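Long-range contacts in mannosylglycerate hydrolase MGH1-like glycoside hydrolase domain-containing protein (Thermus thermophilus HB8, PDB 4WVA), which hydrolyses mannosylglycerate, an osmotic-stress solute of thermophiles, to mannose and glycerate, and also cleaves glucosylglycerate: residues Leu69-Phe74 with Ser99-Pro104; His158-Gly163 with Arg206-Leu211; Gln103-Ala108 with Val235-Ile240; Gln31-Ser36 with Leu56-Tyr61. One frame throughout, in Å; residues are numbered along the deposited sequence.

Contact 1: Leu69-Phe74 with Ser99-Pro104; sequences LPHIVF and SGITQP
His-71 presses its side chain into the loop 99-104. CB packs on Gln-103 CG at 3.5 Å and close to Thr-102 O. A chi1 of 88° then sets the ring beside Ile-101, with ND1 at Ser-99 OG; these two atoms share a 2.8 Å hydrogen bond whose proton could sit on either partner. CE1 rests on Ser-99 CB, CD2 has Gln-103 NE2 near the ring plane, and NE2, at the tip, lies 4.0 Å from Ile-101 CD1. That methyl stands over one face in a CH-pi contact, Ile-101 CD1 being 3.9 Å from the centroid of the His-71 ring. Ile-72 CG1 covers the opposite face. Two backbone bonds join the segments, His-71 N to Ile-101 O (2.9 Å) and Ser-99 N to Ile-72 O (3.0 Å, 163° at the hydrogen). The Thr-102 hydroxyl adds a third, OG1 to Leu-69 O at 2.8 Å, nearly in line with the carbonyl. An alanine in place of His-71 would keep the backbone bond but would probably deprive Ser-99 OG of its imidazole partner and open a gap beneath Ile-101 CD1. Gln-103, which probably binds substrate, turns OE1 to the backbone N of Trp-34. Directed bonds thus set the register of the two segments, while Ile-101 and Ile-72 sandwich the imidazole and limit its rotation.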
loop_
_atom_site.group_PDB
_atom_site.type_symbol
_atom_site.label_atom_id
_atom_site.label_comp_id
_atom_site.label_asym_id
_atom_site.label_seq_id
_atom_site.Cartn_x
_atom_site.Cartn_y
_atom_site.Cartn_z
ATOM N N LEU A 69 12.835 -26.380 -3.813
ATOM C CA LEU A 69 14.272 -26.162 -3.681
ATOM C C LEU A 69 14.654 -26.490 -2.244
ATOM O O LEU A 69 14.158 -25.868 -1.314
ATOM C CB LEU A 69 14.625 -24.721 -4.035
ATOM C CG LEU A 69 16.112 -24.451 -4.280
ATOM C CD1 LEU A 69 16.615 -25.155 -5.518
ATOM C CD2 LEU A 69 16.328 -22.957 -4.416
ATOM N N PRO A 70 15.522 -27.486 -2.041
ATOM C CA PRO A 70 15.849 -27.959 -0.699
ATOM C C PRO A 70 16.909 -27.088 -0.044
ATOM O O PRO A 70 17.663 -26.434 -0.762
ATOM C CB PRO A 70 16.431 -29.342 -0.967
ATOM C CG PRO A 70 17.096 -29.187 -2.274
ATOM C CD PRO A 70 16.281 -28.205 -3.070
ATOM N N HIS A 71 16.993 -27.090 1.281
ATOM C CA HIS A 71 17.971 -26.218 1.951
ATOM C C HIS A 71 19.404 -26.726 1.847
ATOM O O HIS A 71 20.321 -25.928 1.898
ATOM C CB HIS A 71 17.573 -25.891 3.385
ATOM C CG HIS A 71 18.025 -26.866 4.419
ATOM N ND1 HIS A 71 17.719 -28.212 4.383
ATOM C CD2 HIS A 71 18.668 -26.658 5.591
ATOM C CE1 HIS A 71 18.185 -28.792 5.477
ATOM N NE2 HIS A 71 18.767 -27.867 6.224
ATOM N N ILE A 72 19.592 -28.027 1.611
ATOM C CA ILE A 72 20.936 -28.567 1.395
ATOM C C ILE A 72 20.966 -29.464 0.165
ATOM O O ILE A 72 20.073 -30.295 -0.009
ATOM C CB ILE A 72 21.477 -29.375 2.611
ATOM C CG1 ILE A 72 21.418 -28.573 3.911
ATOM C CG2 ILE A 72 22.935 -29.779 2.362
ATOM C CD1 ILE A 72 21.709 -29.398 5.158
ATOM N N VAL A 73 21.984 -29.264 -0.677
ATOM C CA VAL A 73 22.348 -30.181 -1.740
ATOM C C VAL A 73 23.619 -30.903 -1.282
ATOM O O VAL A 73 24.679 -30.274 -1.092
ATOM C CB VAL A 73 22.612 -29.476 -3.084
ATOM C CG1 VAL A 73 22.866 -30.489 -4.182
ATOM C CG2 VAL A 73 21.434 -28.598 -3.470
ATOM N N PHE A 74 23.504 -32.215 -1.104
ATOM C CA PHE A 74 24.600 -33.020 -0.534
ATOM C C PHE A 74 25.613 -33.457 -1.612
ATOM O O PHE A 74 25.842 -34.666 -1.846
ATOM C CB PHE A 74 24.042 -34.238 0.224
ATOM C CG PHE A 74 23.229 -33.892 1.451
ATOM C CD1 PHE A 74 23.823 -33.269 2.536
ATOM C CD2 PHE A 74 21.868 -34.206 1.543
ATOM C CE1 PHE A 74 23.098 -32.971 3.682
ATOM C CE2 PHE A 74 21.142 -33.902 2.684
ATOM C CZ PHE A 74 21.755 -33.285 3.759
ATOM N N SER A 99 18.314 -32.442 1.047
ATOM C CA SER A 99 17.428 -32.451 2.211
ATOM C C SER A 99 15.980 -32.462 1.709
ATOM O O SER A 99 15.718 -32.349 0.520
ATOM C CB SER A 99 17.660 -31.220 3.075
ATOM O OG SER A 99 17.307 -30.055 2.339
ATOM N N GLY A 100 15.041 -32.561 2.633
ATOM C CA GLY A 100 13.628 -32.640 2.317
ATOM C C GLY A 100 12.824 -31.489 2.889
ATOM O O GLY A 100 11.594 -31.595 3.031
ATOM N N ILE A 101 13.522 -30.393 3.195
ATOM C CA ILE A 101 12.903 -29.148 3.663
ATOM C C ILE A 101 13.542 -27.991 2.891
ATOM O O ILE A 101 14.518 -28.187 2.178
ATOM C CB ILE A 101 13.094 -28.932 5.172
ATOM C CG1 ILE A 101 14.590 -28.949 5.553
ATOM C CG2 ILE A 101 12.312 -29.973 5.974
ATOM C CD1 ILE A 101 14.891 -28.530 6.973
ATOM N N THR A 102 12.988 -26.785 3.041
ATOM C CA THR A 102 13.456 -25.629 2.284
ATOM C C THR A 102 14.107 -24.568 3.192
ATOM O O THR A 102 14.470 -24.855 4.331
ATOM C CB THR A 102 12.311 -25.079 1.402
ATOM O OG1 THR A 102 12.822 -24.162 0.421
ATOM C CG2 THR A 102 11.194 -24.446 2.209
ATOM N N GLN A 103 14.304 -23.362 2.657
ATOM C CA GLN A 103 14.947 -22.272 3.419
ATOM C C GLN A 103 14.454 -20.950 2.839
ATOM O O GLN A 103 13.800 -20.943 1.808
ATOM C CB GLN A 103 16.475 -22.349 3.333
ATOM C CG GLN A 103 17.146 -22.698 4.654
ATOM C CD GLN A 103 18.666 -22.569 4.609
ATOM O OE1 GLN A 103 19.276 -22.331 3.546
ATOM N NE2 GLN A 103 19.285 -22.721 5.758
ATOM N N PRO A 104 14.785 -19.821 3.491
ATOM C CA PRO A 104 14.184 -18.576 3.002
ATOM C C PRO A 104 14.552 -18.259 1.546
ATOM O O PRO A 104 15.736 -18.294 1.178
ATOM C CB PRO A 104 14.749 -17.521 3.966
ATOM C CG PRO A 104 15.018 -18.298 5.218
ATOM C CD PRO A 104 15.557 -19.598 4.722
#

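Contact 2: His158-Gly163 with Arg206-Leu211; sequences HPWESG and RYLSLL
Three aromatic side chains, His-158, Trp-160 and Tyr-207, form a cluster in which none of the measured ring pairs is parallel. The His-158 and Tyr-207 planes stand at 49° with the side chains crossing at about a right angle; the Trp-160 five-membered ring meets the Tyr-207 ring at the same tilt, centroids 4.7 Å apart. Tyr-207 CB lies over a face of the indole, 4.0 Å from the centroid of the Trp-160 six-membered ring, with CZ2 beside Tyr-207 CD2. Pro-159 CG touches Tyr-207 CE1 at 3.6 Å, and Pro-159 and Leu-210 meet tip to tip. Leu-210 CD1 lies over one face of the imidazole in a CH-pi contact, 4.1 Å from the centroid of the His-158 ring. Both ring nitrogens of His-158 are used near the ring plane: NE2 donates to Tyr-207 O (2.8 Å, 158° at the hydrogen), arriving in the carbonyl plane on a lone pair, and ND1 accepts from Trp-160 N at 3.1 Å. A chi1 of -161° carries the ring out to helix 201-216. Replacing His-158 with a leucine would probably cost Trp-160 N its acceptor and take the side-chain donor from Tyr-207 O. Trp-160 also touches Asp-165, the probable proton donor, and Gly-163 O is hydrogen-bonded to a bound Tris. Tyr-207 O also accepts the helical bond from Leu-211 N, so the imidazole adds a second donor without displacing the first. NE2 donates and ND1 accepts, which is consistent with a neutral imidazole carrying its proton on NE2 and fixing the 158-163 turn to the helix.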
loop_
_atom_site.group_PDB
_atom_site.type_symbol
_atom_site.label_atom_id
_atom_site.label_comp_id
_atom_site.label_asym_id
_atom_site.label_seq_id
_atom_site.Cartn_x
_atom_site.Cartn_y
_atom_site.Cartn_z
ATOM N N HIS A 158 9.667 -26.881 9.903
ATOM C CA HIS A 158 10.868 -27.201 10.633
ATOM C C HIS A 158 11.591 -25.896 10.936
ATOM O O HIS A 158 11.712 -25.083 10.026
ATOM C CB HIS A 158 11.756 -28.118 9.783
ATOM C CG HIS A 158 12.771 -28.863 10.588
ATOM N ND1 HIS A 158 13.775 -28.225 11.274
ATOM C CD2 HIS A 158 12.906 -30.182 10.861
ATOM C CE1 HIS A 158 14.489 -29.116 11.948
ATOM N NE2 HIS A 158 13.989 -30.315 11.696
ATOM N N PRO A 159 12.090 -25.709 12.166
ATOM C CA PRO A 159 12.839 -24.479 12.480
ATOM C C PRO A 159 14.039 -24.238 11.538
ATOM O O PRO A 159 14.417 -23.082 11.292
ATOM C CB PRO A 159 13.290 -24.691 13.931
ATOM C CG PRO A 159 13.170 -26.167 14.165
ATOM C CD PRO A 159 11.996 -26.594 13.346
ATOM N N TRP A 160 14.640 -25.303 11.014
ATOM C CA TRP A 160 15.729 -25.176 10.031
ATOM C C TRP A 160 15.316 -24.348 8.816
ATOM O O TRP A 160 16.164 -23.678 8.212
ATOM C CB TRP A 160 16.257 -26.542 9.549
ATOM C CG TRP A 160 17.242 -27.201 10.503
ATOM C CD1 TRP A 160 18.096 -26.565 11.331
ATOM C CD2 TRP A 160 17.513 -28.610 10.653
ATOM N NE1 TRP A 160 18.873 -27.479 12.018
ATOM C CE2 TRP A 160 18.521 -28.739 11.628
ATOM C CE3 TRP A 160 16.980 -29.770 10.076
ATOM C CZ2 TRP A 160 19.017 -29.984 12.034
ATOM C CZ3 TRP A 160 17.461 -31.005 10.498
ATOM C CH2 TRP A 160 18.471 -31.096 11.455
ATOM N N GLU A 161 14.030 -24.392 8.455
ATOM C CA GLU A 161 13.566 -23.689 7.261
ATOM C C GLU A 161 13.561 -22.166 7.400
ATOM O O GLU A 161 13.581 -21.456 6.383
ATOM C CB GLU A 161 12.184 -24.160 6.850
ATOM C CG GLU A 161 12.124 -25.633 6.525
ATOM C CD GLU A 161 10.794 -26.042 5.956
ATOM O OE1 GLU A 161 10.774 -26.651 4.873
ATOM O OE2 GLU A 161 9.768 -25.719 6.586
ATOM N N SER A 162 13.561 -21.678 8.632
ATOM C CA SER A 162 13.739 -20.250 8.914
ATOM C C SER A 162 15.153 -19.769 8.643
ATOM O O SER A 162 15.384 -18.572 8.532
ATOM C CB SER A 162 13.388 -19.934 10.363
ATOM O OG SER A 162 14.382 -20.432 11.261
ATOM N N GLY A 163 16.110 -20.700 8.568
ATOM C CA GLY A 163 17.520 -20.336 8.557
ATOM C C GLY A 163 18.047 -19.871 9.904
ATOM O O GLY A 163 19.252 -19.629 10.043
ATOM N N ARG A 206 14.561 -32.562 18.865
ATOM C CA ARG A 206 13.321 -32.164 18.206
ATOM C C ARG A 206 13.522 -31.884 16.708
ATOM O O ARG A 206 12.674 -32.242 15.907
ATOM C CB ARG A 206 12.692 -31.001 18.982
ATOM C CG ARG A 206 12.220 -31.458 20.364
ATOM C CD ARG A 206 11.979 -30.355 21.364
ATOM N NE ARG A 206 11.410 -30.938 22.579
ATOM C CZ ARG A 206 12.119 -31.566 23.519
ATOM N NH1 ARG A 206 13.443 -31.657 23.428
ATOM N NH2 ARG A 206 11.493 -32.108 24.573
ATOM N N TYR A 207 14.665 -31.311 16.312
ATOM C CA TYR A 207 15.011 -31.221 14.894
ATOM C C TYR A 207 14.943 -32.606 14.211
ATOM O O TYR A 207 14.407 -32.752 13.111
ATOM C CB TYR A 207 16.418 -30.603 14.648
ATOM C CG TYR A 207 16.719 -29.226 15.239
ATOM C CD1 TYR A 207 15.704 -28.350 15.650
ATOM C CD2 TYR A 207 18.048 -28.776 15.353
ATOM C CE1 TYR A 207 16.002 -27.104 16.190
ATOM C CE2 TYR A 207 18.352 -27.537 15.901
ATOM C CZ TYR A 207 17.328 -26.697 16.314
ATOM O OH TYR A 207 17.642 -25.469 16.858
ATOM N N LEU A 208 15.530 -33.617 14.862
ATOM C CA LEU A 208 15.596 -34.958 14.286
ATOM C C LEU A 208 14.248 -35.671 14.319
ATOM O O LEU A 208 13.870 -36.330 13.354
ATOM C CB LEU A 208 16.709 -35.797 14.950
ATOM C CG LEU A 208 18.072 -35.715 14.249
ATOM C CD1 LEU A 208 18.023 -36.413 12.900
ATOM C CD2 LEU A 208 18.554 -34.286 14.073
ATOM N N SER A 209 13.512 -35.502 15.407
ATOM C CA SER A 209 12.138 -36.039 15.482
ATOM C C SER A 209 11.289 -35.586 14.290
ATOM O O SER A 209 10.586 -36.385 13.645
ATOM C CB SER A 209 11.473 -35.640 16.792
ATOM O OG SER A 209 10.118 -36.068 16.810
ATOM N N LEU A 210 11.365 -34.297 13.967
ATOM C CA LEU A 210 10.640 -33.779 12.811
ATOM C C LEU A 210 11.111 -34.397 11.506
ATOM O O LEU A 210 10.297 -34.800 10.671
ATOM C CB LEU A 210 10.743 -32.245 12.749
ATOM C CG LEU A 210 9.961 -31.436 13.803
ATOM C CD1 LEU A 210 10.371 -29.963 13.791
ATOM C CD2 LEU A 210 8.463 -31.562 13.608
ATOM N N LEU A 211 12.429 -34.490 11.328
ATOM C CA LEU A 211 13.012 -35.118 10.157
ATOM C C LEU A 211 12.469 -36.535 9.991
ATOM O O LEU A 211 12.041 -36.916 8.899
ATOM C CB LEU A 211 14.548 -35.141 10.256
ATOM C CG LEU A 211 15.356 -35.526 8.998
ATOM C CD1 LEU A 211 16.811 -35.117 9.156
ATOM C CD2 LEU A 211 15.282 -37.015 8.662
#

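Contact 3: Gln103-Ala108 with Val235-Ile240; sequences QPPVVA and VGFNAI
The backbones approach most closely at Pro-104 and Phe-237, with CA atoms 4.8 Å apart, where an inverse gamma turn centred on Pro-105 bends the chain ahead of helix 107-117 and Val-106 N returns to Pro-104 O at 2.9 Å. No hydrogen bond is assigned across the contact, and the evidence for its cohesion is apolar. Phe-237 comes up from helix 235-254, and a chi1 of -164° swings its ring toward the two prolines; both proline side chains cross it at about a right angle. Pro-105 CD lies over a face, 3.8 Å from the centroid of the Phe-237 ring and 19° off the normal, and Pro-104 CA makes a second CH-pi contact over the same face, 4.1 Å from the Phe-237 centroid. On the CE2 side of the ring, Gln-103 O lies 3.3 Å from Phe-237 CE2, an oblique approach. One helical turn on, Ile-240 divides its two branches: CG2 packs against Val-106 CB at 3.7 Å and also near Val-106 N, while CD1 reaches Pro-104 CB at 3.8 Å. Both side chains touch the two prolines, the ring reaching back to Gln-103 and Ile-240 on to Val-106. All six touching residues are buried. Around them, Phe-237 and Pro-105 also pack on Leu-142 of helix 121-146, and Ile-240 and Pro-104 touch Trp-34 of helix 33-43, so this junction near the centre of the chain, within the (alpha/alpha)6-barrel fold, joins the entry to helix 107-117 with the N-terminal turns of helix 235-254.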
loop_
_atom_site.group_PDB
_atom_site.type_symbol
_atom_site.label_atom_id
_atom_site.label_comp_id
_atom_site.label_asym_id
_atom_site.label_seq_id
_atom_site.Cartn_x
_atom_site.Cartn_y
_atom_site.Cartn_z
ATOM N N GLN A 103 14.304 -23.362 2.657
ATOM C CA GLN A 103 14.947 -22.272 3.419
ATOM C C GLN A 103 14.454 -20.950 2.839
ATOM O O GLN A 103 13.800 -20.943 1.808
ATOM C CB GLN A 103 16.475 -22.349 3.333
ATOM C CG GLN A 103 17.146 -22.698 4.654
ATOM C CD GLN A 103 18.666 -22.569 4.609
ATOM O OE1 GLN A 103 19.276 -22.331 3.546
ATOM N NE2 GLN A 103 19.285 -22.721 5.758
ATOM N N PRO A 104 14.785 -19.821 3.491
ATOM C CA PRO A 104 14.184 -18.576 3.002
ATOM C C PRO A 104 14.552 -18.259 1.546
ATOM O O PRO A 104 15.736 -18.294 1.178
ATOM C CB PRO A 104 14.749 -17.521 3.966
ATOM C CG PRO A 104 15.018 -18.298 5.218
ATOM C CD PRO A 104 15.557 -19.598 4.722
ATOM N N PRO A 105 13.542 -17.935 0.721
ATOM C CA PRO A 105 13.719 -17.889 -0.726
ATOM C C PRO A 105 14.258 -16.537 -1.186
ATOM O O PRO A 105 13.587 -15.812 -1.893
ATOM C CB PRO A 105 12.316 -18.165 -1.245
ATOM C CG PRO A 105 11.415 -17.625 -0.198
ATOM C CD PRO A 105 12.106 -17.918 1.102
ATOM N N VAL A 106 15.471 -16.202 -0.752
ATOM C CA VAL A 106 16.074 -14.927 -1.131
ATOM C C VAL A 106 16.601 -14.966 -2.576
ATOM O O VAL A 106 16.966 -13.937 -3.144
ATOM C CB VAL A 106 17.156 -14.530 -0.115
ATOM C CG1 VAL A 106 18.374 -15.364 -0.301
ATOM C CG2 VAL A 106 17.540 -13.057 -0.251
ATOM N N VAL A 107 16.572 -16.133 -3.219
ATOM C CA VAL A 107 17.292 -16.288 -4.484
ATOM C C VAL A 107 16.771 -15.378 -5.617
ATOM O O VAL A 107 17.576 -14.843 -6.380
ATOM C CB VAL A 107 17.418 -17.775 -4.919
ATOM C CG1 VAL A 107 16.059 -18.427 -5.139
ATOM C CG2 VAL A 107 18.331 -17.894 -6.128
ATOM N N ALA A 108 15.464 -15.148 -5.719
ATOM C CA ALA A 108 14.978 -14.315 -6.853
ATOM C C ALA A 108 15.491 -12.888 -6.786
ATOM O O ALA A 108 15.730 -12.241 -7.804
ATOM C CB ALA A 108 13.462 -14.321 -6.931
ATOM N N VAL A 235 8.007 -14.759 10.278
ATOM C CA VAL A 235 8.086 -13.419 9.721
ATOM C C VAL A 235 9.292 -13.262 8.793
ATOM O O VAL A 235 9.202 -12.604 7.754
ATOM C CB VAL A 235 8.066 -12.312 10.805
ATOM C CG1 VAL A 235 9.254 -12.395 11.755
ATOM C CG2 VAL A 235 7.998 -10.945 10.160
ATOM N N GLY A 236 10.426 -13.881 9.149
ATOM C CA GLY A 236 11.608 -13.783 8.310
ATOM C C GLY A 236 11.423 -14.424 6.938
ATOM O O GLY A 236 11.654 -13.783 5.913
ATOM N N PHE A 237 11.004 -15.692 6.931
ATOM C CA PHE A 237 10.767 -16.451 5.708
ATOM C C PHE A 237 9.807 -15.675 4.817
ATOM O O PHE A 237 10.049 -15.484 3.650
ATOM C CB PHE A 237 10.194 -17.829 6.041
ATOM C CG PHE A 237 10.259 -18.814 4.910
ATOM C CD1 PHE A 237 9.390 -18.733 3.851
ATOM C CD2 PHE A 237 11.180 -19.858 4.931
ATOM C CE1 PHE A 237 9.447 -19.647 2.817
ATOM C CE2 PHE A 237 11.237 -20.773 3.906
ATOM C CZ PHE A 237 10.380 -20.669 2.845
ATOM N N ASN A 238 8.725 -15.189 5.405
ATOM C CA ASN A 238 7.703 -14.503 4.628
ATOM C C ASN A 238 8.080 -13.122 4.130
ATOM O O ASN A 238 7.690 -12.734 3.024
ATOM C CB ASN A 238 6.383 -14.492 5.402
ATOM C CG ASN A 238 5.661 -15.815 5.268
ATOM O OD1 ASN A 238 5.010 -16.071 4.257
ATOM N ND2 ASN A 238 5.826 -16.692 6.261
ATOM N N ALA A 239 8.845 -12.374 4.914
ATOM C CA ALA A 239 9.327 -11.087 4.443
ATOM C C ALA A 239 10.257 -11.291 3.270
ATOM O O ALA A 239 10.197 -10.558 2.271
ATOM C CB ALA A 239 10.039 -10.339 5.544
ATOM N N ILE A 240 11.127 -12.290 3.384
ATOM C CA ILE A 240 12.061 -12.611 2.296
ATOM C C ILE A 240 11.322 -13.080 1.033
ATOM O O ILE A 240 11.662 -12.677 -0.104
ATOM C CB ILE A 240 13.137 -13.620 2.795
ATOM C CG1 ILE A 240 14.133 -12.874 3.701
ATOM C CG2 ILE A 240 13.863 -14.318 1.651
ATOM C CD1 ILE A 240 15.016 -13.792 4.492
#

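Contact 4: Gln31-Ser36 with Leu56-Tyr61; sequences QWLWDS and LCLFDY
Leu-58, on helix 48-62, packs against Gln-31 and Leu-33 where a short strand runs into helix 33-43, a pairing of neighbouring helices within the (alpha/alpha)6 barrel of this GH63 enzyme. The nearest CA atoms, those of Leu-33 and Leu-58, are 7.0 Å apart, and no hydrogen bond is assigned across the contact. The apolar part centres on the fork of Leu-58. Its CG stands anti to the backbone N (chi1 178°), projecting the two methyls at the start of helix 33-43: CD1 lies 4.0 Å from Leu-33 CA, whereas CD2 comes to 4.0 Å from Leu-33 O and 4.3 Å from Leu-33 CG. Ser-36 CB borders Leu-58 CD2 more loosely, at 4.5 Å. Among polar groups, the Gln-31 side chain, extended and crossing that of Leu-58 obliquely, lays its amide against Cys-57 and Leu-58. Ser-36 OG is hydrogen-bonded to Glu-54, earlier on helix 48-62, which supplies a polar tie beside the leucine packing. Gln-31 and Leu-33 make backbone hydrogen bonds to Val-73 and His-71, at strand 72-74 and just before it. The same short segment holds Trp-32, Leu-33, Trp-34 and Asp-35, which probably bind substrate, and Asp-35 OD2 makes a weak hydrogen bond to Tris. Trp-32 is the N-cap residue of helix 33-43, and the first turn is closed by Ser-36 N donating to Trp-32 O at 3.0 Å.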
loop_
_atom_site.group_PDB
_atom_site.type_symbol
_atom_site.label_atom_id
_atom_site.label_comp_id
_atom_site.label_asym_id
_atom_site.label_seq_id
_atom_site.Cartn_x
_atom_site.Cartn_y
_atom_site.Cartn_z
ATOM N N GLN A 31 26.311 -27.609 -0.177
ATOM C CA GLN A 31 25.682 -26.360 -0.633
ATOM C C GLN A 31 24.371 -26.080 0.110
ATOM O O GLN A 31 23.471 -26.920 0.140
ATOM C CB GLN A 31 25.429 -26.397 -2.138
ATOM C CG GLN A 31 24.751 -25.143 -2.691
ATOM C CD GLN A 31 24.762 -24.995 -4.203
ATOM O OE1 GLN A 31 24.827 -23.863 -4.731
ATOM N NE2 GLN A 31 24.648 -26.097 -4.916
ATOM N N TRP A 32 24.274 -24.881 0.689
ATOM C CA TRP A 32 23.053 -24.436 1.372
ATOM C C TRP A 32 22.334 -23.367 0.532
ATOM O O TRP A 32 22.967 -22.575 -0.149
ATOM C CB TRP A 32 23.400 -23.829 2.734
ATOM C CG TRP A 32 23.259 -24.751 3.898
ATOM C CD1 TRP A 32 22.238 -24.761 4.796
ATOM C CD2 TRP A 32 24.155 -25.791 4.310
ATOM N NE1 TRP A 32 22.441 -25.709 5.748
ATOM C CE2 TRP A 32 23.609 -26.364 5.478
ATOM C CE3 TRP A 32 25.354 -26.299 3.807
ATOM C CZ2 TRP A 32 24.212 -27.418 6.140
ATOM C CZ3 TRP A 32 25.963 -27.352 4.485
ATOM C CH2 TRP A 32 25.390 -27.899 5.620
ATOM N N LEU A 33 21.009 -23.369 0.601
ATOM C CA LEU A 33 20.146 -22.532 -0.230
ATOM C C LEU A 33 20.335 -21.041 0.043
ATOM O O LEU A 33 20.782 -20.305 -0.861
ATOM C CB LEU A 33 18.687 -22.946 -0.018
ATOM C CG LEU A 33 17.596 -22.422 -0.956
ATOM C CD1 LEU A 33 16.299 -23.164 -0.635
ATOM C CD2 LEU A 33 17.407 -20.912 -0.870
ATOM N N TRP A 34 19.971 -20.540 1.223
ATOM C CA TRP A 34 20.063 -19.072 1.361
ATOM C C TRP A 34 21.518 -18.608 1.426
ATOM O O TRP A 34 21.824 -17.537 0.919
ATOM C CB TRP A 34 19.137 -18.418 2.426
ATOM C CG TRP A 34 19.492 -18.527 3.880
ATOM C CD1 TRP A 34 20.209 -19.518 4.525
ATOM C CD2 TRP A 34 19.054 -17.622 4.912
ATOM N NE1 TRP A 34 20.245 -19.257 5.874
ATOM C CE2 TRP A 34 19.552 -18.095 6.126
ATOM C CE3 TRP A 34 18.276 -16.443 4.905
ATOM C CZ2 TRP A 34 19.316 -17.431 7.332
ATOM C CZ3 TRP A 34 18.044 -15.785 6.103
ATOM C CH2 TRP A 34 18.556 -16.282 7.295
ATOM N N ASP A 35 22.427 -19.466 1.900
ATOM C CA ASP A 35 23.838 -19.112 1.887
ATOM C C ASP A 35 24.298 -18.847 0.468
ATOM O O ASP A 35 24.978 -17.857 0.216
ATOM C CB ASP A 35 24.716 -20.212 2.498
ATOM C CG ASP A 35 24.418 -20.471 3.951
ATOM O OD1 ASP A 35 23.272 -20.893 4.268
ATOM O OD2 ASP A 35 25.334 -20.289 4.780
ATOM N N SER A 36 23.964 -19.741 -0.464
ATOM C CA SER A 36 24.453 -19.588 -1.833
ATOM C C SER A 36 23.958 -18.280 -2.427
ATOM O O SER A 36 24.661 -17.646 -3.196
ATOM C CB SER A 36 24.077 -20.783 -2.713
ATOM O OG SER A 36 25.050 -21.810 -2.598
ATOM N N LEU A 56 23.075 -21.428 -10.606
ATOM C CA LEU A 56 22.776 -22.502 -11.560
ATOM C C LEU A 56 22.946 -23.839 -10.870
ATOM O O LEU A 56 22.138 -24.764 -11.043
ATOM C CB LEU A 56 23.715 -22.453 -12.763
ATOM C CG LEU A 56 23.543 -21.268 -13.703
ATOM C CD1 LEU A 56 24.637 -21.253 -14.765
ATOM C CD2 LEU A 56 22.193 -21.359 -14.351
ATOM N N CYS A 57 24.031 -23.959 -10.114
ATOM C CA CYS A 57 24.345 -25.217 -9.441
ATOM C C CYS A 57 23.253 -25.581 -8.427
ATOM O O CYS A 57 22.789 -26.711 -8.374
ATOM C CB CYS A 57 25.703 -25.100 -8.770
ATOM S SG CYS A 57 26.267 -26.592 -7.938
ATOM N N LEU A 58 22.852 -24.603 -7.607
ATOM C CA LEU A 58 21.785 -24.802 -6.640
ATOM C C LEU A 58 20.511 -25.385 -7.289
ATOM O O LEU A 58 19.942 -26.366 -6.794
ATOM C CB LEU A 58 21.485 -23.476 -5.936
ATOM C CG LEU A 58 20.347 -23.480 -4.919
ATOM C CD1 LEU A 58 20.594 -24.435 -3.774
ATOM C CD2 LEU A 58 20.129 -22.051 -4.426
ATOM N N PHE A 59 20.068 -24.793 -8.399
ATOM C CA PHE A 59 18.852 -25.272 -9.062
ATOM C C PHE A 59 19.069 -26.573 -9.808
ATOM O O PHE A 59 18.256 -27.515 -9.712
ATOM C CB PHE A 59 18.279 -24.210 -9.996
ATOM C CG PHE A 59 17.469 -23.177 -9.280
ATOM C CD1 PHE A 59 16.129 -23.393 -9.020
ATOM C CD2 PHE A 59 18.056 -22.013 -8.822
ATOM C CE1 PHE A 59 15.376 -22.454 -8.345
ATOM C CE2 PHE A 59 17.309 -21.070 -8.156
ATOM C CZ PHE A 59 15.974 -21.297 -7.900
ATOM N N ASP A 60 20.169 -26.644 -10.552
ATOM C CA ASP A 60 20.419 -27.824 -11.406
ATOM C C ASP A 60 20.556 -29.118 -10.603
ATOM O O ASP A 60 20.035 -30.170 -11.015
ATOM C CB ASP A 60 21.673 -27.610 -12.256
ATOM C CG ASP A 60 21.435 -26.718 -13.443
ATOM O OD1 ASP A 60 20.278 -26.515 -13.822
ATOM O OD2 ASP A 60 22.428 -26.230 -14.016
ATOM N N TYR A 61 21.234 -29.047 -9.465
ATOM C CA TYR A 61 21.433 -30.231 -8.621
ATOM C C TYR A 61 20.505 -30.339 -7.422
ATOM O O TYR A 61 20.411 -31.406 -6.812
ATOM C CB TYR A 61 22.896 -30.311 -8.178
ATOM C CG TYR A 61 23.798 -30.462 -9.357
ATOM C CD1 TYR A 61 23.949 -31.698 -9.976
ATOM C CD2 TYR A 61 24.469 -29.367 -9.891
ATOM C CE1 TYR A 61 24.757 -31.844 -11.087
ATOM C CE2 TYR A 61 25.269 -29.491 -11.008
ATOM C CZ TYR A 61 25.417 -30.739 -11.595
ATOM O OH TYR A 61 26.222 -30.888 -12.701
#

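How the contacts relate
Contacts 1, 3 and 4 are buried, with contact 3 nearest the chain centre, about 6 Å from it (centre to centre); contact 2 lies farther out, at about 14 Å, and is only partly buried. Burial does not predict polarity: contacts 1 and 2 each use a histidine to join hydrogen bonds with CH-pi packing, whereas contacts 3 and 4 have no hydrogen bond assigned between their segments. Contacts 1 and 3 share Gln-103 and Pro-104, and contacts 1 and 4 meet through neighbouring strands 72-74 and 31-32. Glu-161 OE1 links contact 2 to Thr-102 N of contact 1 at 2.9 Å. Gln-103, Trp-34 and Gly-163 thus bring probable substrate-binding positions from all four contacts together.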